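Local coordinates for cytochrome C-type biogenesis protein ccmF (Thermus thermophilus, PDB 6ZMQ), which binds heme b and probably acts as the heme lyase in the maturation of c-type cytochromes, at residues Ala207-Glu221 and Gln281-Val295. Residues are numbered along the deposited sequence; the frame is centred on the assembly and turned at random.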
ATOM      1  N   ALA A 207      -7.861   8.063  18.497  1.00 33.93           N
ATOM      2  CA  ALA A 207      -6.821   8.970  18.967  1.00 36.28           C
ATOM      3  C   ALA A 207      -7.353  10.378  19.142  1.00 38.48           C
ATOM      4  O   ALA A 207      -7.134  10.996  20.192  1.00 60.30           O
ATOM      5  CB  ALA A 207      -5.660   8.979  18.000  1.00 49.56           C
ATOM      6  N   VAL A 208      -8.162  10.850  18.182  1.00 28.24           N
ATOM      7  CA  VAL A 208      -8.737  12.189  18.302  1.00 32.49           C
ATOM      8  C   VAL A 208      -9.852  12.163  19.330  1.00 40.90           C
ATOM      9  O   VAL A 208     -10.129  13.179  19.987  1.00 55.65           O
ATOM     10  CB  VAL A 208      -9.136  12.666  16.888  1.00 36.13           C
ATOM     11  CG1 VAL A 208      -9.853  14.011  16.890  1.00 36.05           C
ATOM     12  CG2 VAL A 208      -7.889  12.791  16.033  1.00 40.55           C
ATOM     13  N   ALA A 209     -10.386  10.975  19.599  1.00 40.91           N
ATOM     14  CA  ALA A 209     -11.237  10.796  20.753  1.00 42.32           C
ATOM     15  C   ALA A 209     -10.429  10.860  22.041  1.00 46.46           C
ATOM     16  O   ALA A 209     -10.790  11.620  22.950  1.00 56.71           O
ATOM     17  CB  ALA A 209     -11.955   9.471  20.610  1.00 44.38           C
ATOM     18  N   ALA A 210      -9.284  10.151  22.079  1.00 36.99           N
ATOM     19  CA  ALA A 210      -8.543   9.927  23.322  1.00 38.54           C
ATOM     20  C   ALA A 210      -7.964  11.220  23.875  1.00 45.03           C
ATOM     21  O   ALA A 210      -8.183  11.547  25.050  1.00 53.77           O
ATOM     22  CB  ALA A 210      -7.419   8.916  23.097  1.00 25.74           C
ATOM     23  N   MET A 211      -7.346  12.029  23.007  1.00 37.63           N
ATOM     24  CA  MET A 211      -6.809  13.330  23.384  1.00 38.10           C
ATOM     25  C   MET A 211      -7.885  14.342  23.749  1.00 41.99           C
ATOM     26  O   MET A 211      -7.564  15.365  24.365  1.00 53.35           O
ATOM     27  CB  MET A 211      -5.973  13.917  22.243  1.00 39.87           C
ATOM     28  CG  MET A 211      -4.646  13.228  22.024  1.00 41.30           C
ATOM     29  SD  MET A 211      -3.915  13.520  20.393  1.00 61.43           S
ATOM     30  CE  MET A 211      -5.345  13.631  19.305  1.00 63.16           C
ATOM     31  N   ALA A 212      -9.136  14.104  23.363  1.00 40.25           N
ATOM     32  CA  ALA A 212     -10.205  14.943  23.869  1.00 41.78           C
ATOM     33  C   ALA A 212     -10.905  14.339  25.073  1.00 53.93           C
ATOM     34  O   ALA A 212     -11.542  15.076  25.833  1.00 63.80           O
ATOM     35  CB  ALA A 212     -11.218  15.239  22.767  1.00 40.13           C
ATOM     36  N   THR A 213     -10.811  13.022  25.268  1.00 58.57           N
ATOM     37  CA  THR A 213     -11.502  12.393  26.387  1.00 54.80           C
ATOM     38  C   THR A 213     -10.538  12.211  27.559  1.00 48.58           C
ATOM     39  O   THR A 213     -10.951  11.828  28.663  1.00 55.98           O
ATOM     40  CB  THR A 213     -12.134  11.076  25.888  1.00 61.49           C
ATOM     41  OG1 THR A 213     -12.839  11.372  24.679  1.00 85.44           O
ATOM     42  CG2 THR A 213     -13.216  10.544  26.816  1.00 43.95           C
ATOM     43  N   ARG A 214      -9.259  12.530  27.323  1.00 44.94           N
ATOM     44  CA  ARG A 214      -8.172  12.586  28.306  1.00 39.54           C
ATOM     45  C   ARG A 214      -7.866  11.218  28.912  1.00 50.75           C
ATOM     46  O   ARG A 214      -7.342  11.122  30.026  1.00 67.64           O
ATOM     47  CB  ARG A 214      -8.419  13.640  29.397  1.00 41.90           C
ATOM     48  CG  ARG A 214      -8.514  15.051  28.840  1.00 56.81           C
ATOM     49  CD  ARG A 214      -9.785  15.761  29.275  1.00 82.43           C
ATOM     50  NE  ARG A 214     -10.026  16.948  28.462  1.00 77.24           N
ATOM     51  CZ  ARG A 214     -11.216  17.516  28.297  1.00 77.58           C
ATOM     52  NH1 ARG A 214     -12.278  17.024  28.918  1.00 81.97           N
ATOM     53  NH2 ARG A 214     -11.341  18.590  27.531  1.00 73.70           N
ATOM     54  N   ARG A 215      -8.162  10.162  28.154  1.00 51.38           N
ATOM     55  CA  ARG A 215      -7.772   8.784  28.448  1.00 56.39           C
ATOM     56  C   ARG A 215      -6.774   8.368  27.368  1.00 52.17           C
ATOM     57  O   ARG A 215      -7.171   7.934  26.282  1.00 57.57           O
ATOM     58  CB  ARG A 215      -9.002   7.877  28.488  1.00 73.00           C
ATOM     59  CG  ARG A 215      -9.956   8.224  29.619  1.00 86.33           C
ATOM     60  CD  ARG A 215     -11.027   7.162  29.850  1.00 88.64           C
ATOM     61  NE  ARG A 215     -12.317   7.794  30.127  1.00 90.07           N
ATOM     62  CZ  ARG A 215     -13.314   7.869  29.254  1.00 90.82           C
ATOM     63  NH1 ARG A 215     -13.166   7.359  28.045  1.00 88.92           N
ATOM     64  NH2 ARG A 215     -14.457   8.456  29.586  1.00 91.37           N
ATOM     65  N   TYR A 216      -5.475   8.461  27.681  1.00 39.71           N
ATOM     66  CA  TYR A 216      -4.425   8.560  26.671  1.00 36.14           C
ATOM     67  C   TYR A 216      -3.717   7.254  26.361  1.00 38.34           C
ATOM     68  O   TYR A 216      -2.916   7.219  25.418  1.00 49.94           O
ATOM     69  CB  TYR A 216      -3.348   9.563  27.109  1.00 43.57           C
ATOM     70  CG  TYR A 216      -3.859  10.930  27.456  1.00 48.06           C
ATOM     71  CD1 TYR A 216      -4.255  11.816  26.462  1.00 50.12           C
ATOM     72  CD2 TYR A 216      -3.922  11.349  28.784  1.00 52.74           C
ATOM     73  CE1 TYR A 216      -4.728  13.072  26.781  1.00 58.43           C
ATOM     74  CE2 TYR A 216      -4.387  12.603  29.114  1.00 63.54           C
ATOM     75  CZ  TYR A 216      -4.785  13.459  28.110  1.00 71.04           C
ATOM     76  OH  TYR A 216      -5.244  14.710  28.439  1.00 91.30           O
ATOM     77  N   GLN A 217      -3.946   6.199  27.132  1.00 34.47           N
ATOM     78  CA  GLN A 217      -3.247   4.947  26.897  1.00 43.69           C
ATOM     79  C   GLN A 217      -4.160   3.844  26.385  1.00 50.86           C
ATOM     80  O   GLN A 217      -3.743   3.065  25.520  1.00 64.55           O
ATOM     81  CB  GLN A 217      -2.523   4.509  28.185  1.00 51.96           C
ATOM     82  CG  GLN A 217      -2.454   3.016  28.493  1.00 62.95           C
ATOM     83  CD  GLN A 217      -1.468   2.303  27.591  1.00 67.04           C
ATOM     84  OE1 GLN A 217      -0.562   2.925  27.049  1.00 76.51           O
ATOM     85  NE2 GLN A 217      -1.657   1.001  27.405  1.00 70.47           N
ATOM     86  N   THR A 218      -5.424   3.832  26.821  1.00 57.74           N
ATOM     87  CA  THR A 218      -6.349   2.737  26.547  1.00 62.49           C
ATOM     88  C   THR A 218      -6.754   2.634  25.082  1.00 59.02           C
ATOM     89  O   THR A 218      -7.219   1.571  24.659  1.00 66.30           O
ATOM     90  CB  THR A 218      -7.611   2.889  27.406  1.00 69.59           C
ATOM     91  OG1 THR A 218      -8.471   1.762  27.195  1.00 66.66           O
ATOM     92  CG2 THR A 218      -8.362   4.174  27.055  1.00 72.30           C
ATOM     93  N   TRP A 219      -6.577   3.705  24.304  1.00 57.38           N
ATOM     94  CA  TRP A 219      -7.103   3.790  22.945  1.00 48.44           C
ATOM     95  C   TRP A 219      -6.427   2.856  21.945  1.00 54.82           C
ATOM     96  O   TRP A 219      -7.082   2.464  20.975  1.00 59.95           O
ATOM     97  CB  TRP A 219      -6.976   5.226  22.435  1.00 38.25           C
ATOM     98  CG  TRP A 219      -5.558   5.617  22.157  1.00 29.43           C
ATOM     99  CD1 TRP A 219      -4.622   5.981  23.076  1.00 38.00           C
ATOM    100  CD2 TRP A 219      -4.908   5.674  20.876  1.00 25.54           C
ATOM    101  NE1 TRP A 219      -3.432   6.256  22.453  1.00 42.02           N
ATOM    102  CE2 TRP A 219      -3.581   6.073  21.103  1.00 42.88           C
ATOM    103  CE3 TRP A 219      -5.317   5.421  19.562  1.00 28.29           C
ATOM    104  CZ2 TRP A 219      -2.664   6.241  20.065  1.00 48.13           C
ATOM    105  CZ3 TRP A 219      -4.399   5.580  18.532  1.00 30.71           C
ATOM    106  CH2 TRP A 219      -3.092   5.992  18.793  1.00 36.04           C
ATOM    107  N   VAL A 220      -5.160   2.474  22.136  1.00 47.90           N
ATOM    108  CA  VAL A 220      -4.453   1.804  21.051  1.00 52.08           C
ATOM    109  C   VAL A 220      -4.541   0.287  21.190  1.00 59.28           C
ATOM    110  O   VAL A 220      -4.402  -0.427  20.185  1.00 76.59           O
ATOM    111  CB  VAL A 220      -2.983   2.273  20.918  1.00 43.93           C
ATOM    112  CG1 VAL A 220      -2.091   1.655  21.949  1.00 23.49           C
ATOM    113  CG2 VAL A 220      -2.449   1.983  19.520  1.00 61.71           C
ATOM    114  N   GLU A 221      -4.831  -0.219  22.382  1.00 51.17           N
ATOM    115  CA  GLU A 221      -4.916  -1.649  22.595  1.00 52.44           C
ATOM    116  C   GLU A 221      -6.311  -2.184  22.328  1.00 55.59           C
ATOM    117  O   GLU A 221      -6.463  -3.388  22.092  1.00 65.23           O
ATOM    118  CB  GLU A 221      -4.452  -1.975  24.021  1.00 60.77           C
ATOM    119  CG  GLU A 221      -4.677  -0.825  24.993  1.00 66.47           C
ATOM    120  CD  GLU A 221      -4.237  -1.145  26.402  1.00 60.91           C
ATOM    121  OE1 GLU A 221      -4.783  -0.540  27.345  1.00 64.33           O
ATOM    122  OE2 GLU A 221      -3.311  -1.973  26.560  1.00 65.57           O
ATOM    123  N   GLN A 281       3.359   0.833  23.642  1.00 49.46           N
ATOM    124  CA  GLN A 281       2.461   1.254  24.711  1.00 50.98           C
ATOM    125  C   GLN A 281       1.443   0.158  25.010  1.00 68.64           C
ATOM    126  O   GLN A 281       1.079  -0.033  26.182  1.00 87.18           O
ATOM    127  CB  GLN A 281       1.802   2.608  24.435  1.00 27.58           C
ATOM    128  CG  GLN A 281       0.475   2.595  23.826  1.00 29.97           C
ATOM    129  CD  GLN A 281      -0.082   3.983  23.569  1.00 37.90           C
ATOM    130  OE1 GLN A 281       0.520   4.773  22.859  1.00 44.33           O
ATOM    131  NE2 GLN A 281      -1.256   4.270  24.122  1.00 34.33           N
ATOM    132  N   GLN A 282       1.115  -0.671  23.980  1.00 57.96           N
ATOM    133  CA  GLN A 282       0.310  -1.892  24.133  1.00 55.43           C
ATOM    134  C   GLN A 282       0.929  -2.822  25.158  1.00 64.71           C
ATOM    135  O   GLN A 282       0.225  -3.490  25.922  1.00 76.89           O
ATOM    136  CB  GLN A 282       0.160  -2.655  22.803  1.00 42.93           C
ATOM    137  CG  GLN A 282      -0.867  -2.176  21.776  1.00 37.92           C
ATOM    138  CD  GLN A 282      -0.739  -2.930  20.460  1.00 41.48           C
ATOM    139  OE1 GLN A 282      -0.432  -4.121  20.441  1.00 48.06           O
ATOM    140  NE2 GLN A 282      -0.925  -2.223  19.356  1.00 44.43           N
ATOM    141  N   THR A 283       2.254  -2.855  25.195  1.00 57.48           N
ATOM    142  CA  THR A 283       2.929  -3.664  26.185  1.00 53.03           C
ATOM    143  C   THR A 283       3.556  -2.855  27.319  1.00 62.12           C
ATOM    144  O   THR A 283       4.044  -3.466  28.279  1.00 76.55           O
ATOM    145  CB  THR A 283       3.967  -4.553  25.497  1.00 44.78           C
ATOM    146  OG1 THR A 283       4.671  -3.802  24.503  1.00 54.77           O
ATOM    147  CG2 THR A 283       3.269  -5.733  24.827  1.00 30.49           C
ATOM    148  N   ARG A 284       3.609  -1.511  27.254  1.00 54.88           N
ATOM    149  CA  ARG A 284       4.384  -0.818  28.288  1.00 60.61           C
ATOM    150  C   ARG A 284       3.837   0.539  28.720  1.00 60.36           C
ATOM    151  O   ARG A 284       4.316   1.087  29.721  1.00 57.33           O
ATOM    152  CB  ARG A 284       5.845  -0.634  27.826  1.00 60.70           C
ATOM    153  CG  ARG A 284       6.847  -0.438  28.932  1.00 63.56           C
ATOM    154  CD  ARG A 284       7.880  -1.533  28.901  1.00 66.26           C
ATOM    155  NE  ARG A 284       8.587  -1.593  30.168  1.00 75.42           N
ATOM    156  CZ  ARG A 284       8.712  -2.703  30.882  1.00 77.36           C
ATOM    157  NH1 ARG A 284       8.193  -3.840  30.436  1.00 70.11           N
ATOM    158  NH2 ARG A 284       9.369  -2.683  32.030  1.00 81.63           N
ATOM    159  N   GLY A 285       2.844   1.086  28.028  1.00 61.06           N
ATOM    160  CA  GLY A 285       2.422   2.455  28.292  1.00 68.07           C
ATOM    161  C   GLY A 285       3.449   3.519  27.960  1.00 68.40           C
ATOM    162  O   GLY A 285       3.625   4.461  28.742  1.00 70.68           O
ATOM    163  N   ALA A 286       4.155   3.384  26.838  1.00 68.66           N
ATOM    164  CA  ALA A 286       5.201   4.328  26.474  1.00 67.26           C
ATOM    165  C   ALA A 286       5.066   4.805  25.031  1.00 58.76           C
ATOM    166  O   ALA A 286       4.689   4.054  24.128  1.00 54.54           O
ATOM    167  CB  ALA A 286       6.594   3.719  26.697  1.00 76.73           C
ATOM    168  N   PHE A 287       5.497   6.050  24.841  1.00 53.60           N
ATOM    169  CA  PHE A 287       5.284   6.893  23.657  1.00 49.97           C
ATOM    170  C   PHE A 287       3.807   6.913  23.271  1.00 53.63           C
ATOM    171  O   PHE A 287       3.424   6.460  22.192  1.00 62.46           O
ATOM    172  CB  PHE A 287       6.078   6.519  22.383  1.00 47.78           C
ATOM    173  CG  PHE A 287       7.408   5.815  22.564  1.00 57.51           C
ATOM    174  CD1 PHE A 287       8.586   6.452  22.966  1.00 71.96           C
ATOM    175  CD2 PHE A 287       7.474   4.474  22.198  1.00 54.59           C
ATOM    176  CE1 PHE A 287       9.762   5.725  23.078  1.00 71.78           C
ATOM    177  CE2 PHE A 287       8.641   3.766  22.272  1.00 55.20           C
ATOM    178  CZ  PHE A 287       9.776   4.376  22.747  1.00 62.19           C
ATOM    179  N   LYS A 288       2.972   7.442  24.159  1.00 47.96           N
ATOM    180  CA  LYS A 288       1.621   7.763  23.720  1.00 37.88           C
ATOM    181  C   LYS A 288       1.592   9.064  22.940  1.00 42.75           C
ATOM    182  O   LYS A 288       0.758   9.211  22.032  1.00 62.71           O
ATOM    183  CB  LYS A 288       0.652   7.813  24.910  1.00 38.76           C
ATOM    184  CG  LYS A 288       1.080   8.668  26.084  1.00 48.65           C
ATOM    185  CD  LYS A 288       0.510   8.102  27.378  1.00 51.89           C
ATOM    186  CE  LYS A 288       1.245   6.820  27.744  1.00 52.15           C
ATOM    187  NZ  LYS A 288       0.493   5.895  28.641  1.00 50.90           N
ATOM    188  N   THR A 289       2.560   9.950  23.214  1.00 34.61           N
ATOM    189  CA  THR A 289       2.794  11.171  22.444  1.00 41.35           C
ATOM    190  C   THR A 289       3.147  10.853  20.993  1.00 49.08           C
ATOM    191  O   THR A 289       2.514  11.365  20.053  1.00 65.99           O
ATOM    192  CB  THR A 289       3.943  11.960  23.087  1.00 39.63           C
ATOM    193  OG1 THR A 289       3.647  12.212  24.466  1.00 51.43           O
ATOM    194  CG2 THR A 289       4.175  13.279  22.374  1.00 31.07           C
ATOM    195  N   TRP A 290       4.115   9.954  20.805  1.00 33.18           N
ATOM    196  CA  TRP A 290       4.530   9.574  19.462  1.00 29.98           C
ATOM    197  C   TRP A 290       3.486   8.718  18.778  1.00 44.28           C
ATOM    198  O   TRP A 290       3.411   8.712  17.550  1.00 65.57           O
ATOM    199  CB  TRP A 290       5.865   8.835  19.513  1.00 26.49           C
ATOM    200  CG  TRP A 290       7.000   9.744  19.836  1.00 33.39           C
ATOM    201  CD1 TRP A 290       7.817   9.657  20.924  1.00 31.36           C
ATOM    202  CD2 TRP A 290       7.466  10.871  19.072  1.00 56.01           C
ATOM    203  NE1 TRP A 290       8.747  10.665  20.898  1.00 35.08           N
ATOM    204  CE2 TRP A 290       8.554  11.422  19.772  1.00 53.17           C
ATOM    205  CE3 TRP A 290       7.070  11.466  17.865  1.00 73.43           C
ATOM    206  CZ2 TRP A 290       9.243  12.539  19.312  1.00 65.11           C
ATOM    207  CZ3 TRP A 290       7.752  12.572  17.415  1.00 75.04           C
ATOM    208  CH2 TRP A 290       8.829  13.095  18.131  1.00 72.13           C
ATOM    209  N   ASN A 291       2.656   8.021  19.557  1.00 40.71           N
ATOM    210  CA  ASN A 291       1.600   7.219  18.964  1.00 28.72           C
ATOM    211  C   ASN A 291       0.500   8.081  18.393  1.00 35.67           C
ATOM    212  O   ASN A 291       0.046   7.814  17.275  1.00 59.29           O
ATOM    213  CB  ASN A 291       1.008   6.271  19.987  1.00 32.41           C
ATOM    214  CG  ASN A 291       1.577   4.920  19.864  1.00 40.09           C
ATOM    215  OD1 ASN A 291       1.595   4.375  18.773  1.00 36.22           O
ATOM    216  ND2 ASN A 291       2.052   4.353  20.971  1.00 46.38           N
ATOM    217  N   PHE A 292       0.094   9.123  19.138  1.00 31.00           N
ATOM    218  CA  PHE A 292      -0.867  10.109  18.650  1.00 32.53           C
ATOM    219  C   PHE A 292      -0.334  10.814  17.405  1.00 34.69           C
ATOM    220  O   PHE A 292      -1.050  10.930  16.390  1.00 37.55           O
ATOM    221  CB  PHE A 292      -1.160  11.138  19.750  1.00 35.80           C
ATOM    222  CG  PHE A 292      -2.042  10.635  20.867  1.00 35.68           C
ATOM    223  CD1 PHE A 292      -3.151   9.840  20.601  1.00 43.12           C
ATOM    224  CD2 PHE A 292      -1.791  11.010  22.184  1.00 29.32           C
ATOM    225  CE1 PHE A 292      -3.976   9.394  21.631  1.00 41.20           C
ATOM    226  CE2 PHE A 292      -2.586  10.536  23.221  1.00 36.40           C
ATOM    227  CZ  PHE A 292      -3.690   9.732  22.939  1.00 42.76           C
ATOM    228  N   ALA A 293       0.950  11.223  17.452  1.00 25.94           N
ATOM    229  CA  ALA A 293       1.612  11.853  16.307  1.00 22.77           C
ATOM    230  C   ALA A 293       1.649  10.928  15.091  1.00 28.98           C
ATOM    231  O   ALA A 293       1.294  11.336  13.977  1.00 39.25           O
ATOM    232  CB  ALA A 293       3.030  12.278  16.694  1.00 22.58           C
ATOM    233  N   PHE A 294       2.015   9.659  15.302  1.00 30.71           N
ATOM    234  CA  PHE A 294       2.197   8.743  14.187  1.00 26.25           C
ATOM    235  C   PHE A 294       0.870   8.316  13.576  1.00 29.48           C
ATOM    236  O   PHE A 294       0.793   8.145  12.358  1.00 37.34           O
ATOM    237  CB  PHE A 294       3.009   7.523  14.613  1.00 26.57           C
ATOM    238  CG  PHE A 294       4.488   7.778  14.695  1.00 30.71           C
ATOM    239  CD1 PHE A 294       5.083   8.714  13.865  1.00 34.22           C
ATOM    240  CD2 PHE A 294       5.289   7.066  15.581  1.00 39.87           C
ATOM    241  CE1 PHE A 294       6.447   8.963  13.933  1.00 44.53           C
ATOM    242  CE2 PHE A 294       6.658   7.304  15.655  1.00 48.08           C
ATOM    243  CZ  PHE A 294       7.234   8.256  14.829  1.00 48.35           C
ATOM    244  N   VAL A 295      -0.185   8.146  14.382  1.00 24.61           N
ATOM    245  CA  VAL A 295      -1.461   7.743  13.789  1.00 35.21           C
ATOM    246  C   VAL A 295      -2.101   8.915  13.042  1.00 50.20           C
ATOM    247  O   VAL A 295      -2.710   8.714  11.981  1.00 63.12           O
ATOM    248  CB  VAL A 295      -2.414   7.118  14.832  1.00 35.74           C
ATOM    249  CG1 VAL A 295      -2.847   8.094  15.880  1.00 30.26           C
ATOM    250  CG2 VAL A 295      -3.626   6.438  14.153  1.00 38.08           C
TER
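In the cytochrome c assembly family region, Trp219 and Phe292 form an offset stack that joins the loop after helix 185-213 to helix 288-307. The five-membered ring of Trp219 and the ring of Phe292 lie 4.5 Å apart between centroids, their planes only 19° apart, and Phe292 CE1 sits over the indole face. Met211 covers the Phe292 ring with its flexible, polarisable thioether chain: CG stands 3.5 Å from the ring centroid, almost on the normal, and SD lies over the same face, a Met-aromatic contact. CG lies anti to the carbonyl carbon (chi1 -72°), and an extended chi2 (161°) continues the chain across the ring face. At the Phe292 edge the small methyl of Ala207 fits against CD1 at 3.7 Å, and it also meets Val295 CG1, which touches Trp219 CH2. An alanine in place of Trp219 would probably leave one face of Phe292 without its stacking partner and open a gap beside Val295. Beside this core, two glutamines exchange bonds between side chain and backbone. Gln281 NE2 donates to Gln217 O (3.1 Å), which lies close to the donor's amide plane, while Gln217 NE2 reaches Gln281 O (3.2 Å) from above the carbonyl plane. Gln281 O also accepts from Gly285 N, whose residue leaves the helix with positive phi. Glutamine suits both places because its long chain carries an NH2 donor across to the other backbone's carbonyl without adding charge. Beyond it, Gln282 lies beside the heme-binding residues Arg224 and Arg502. The contact thus pairs a buried aromatic core with neutral amides that bond to a loop carbonyl and to one in the last turn of helix 266-284.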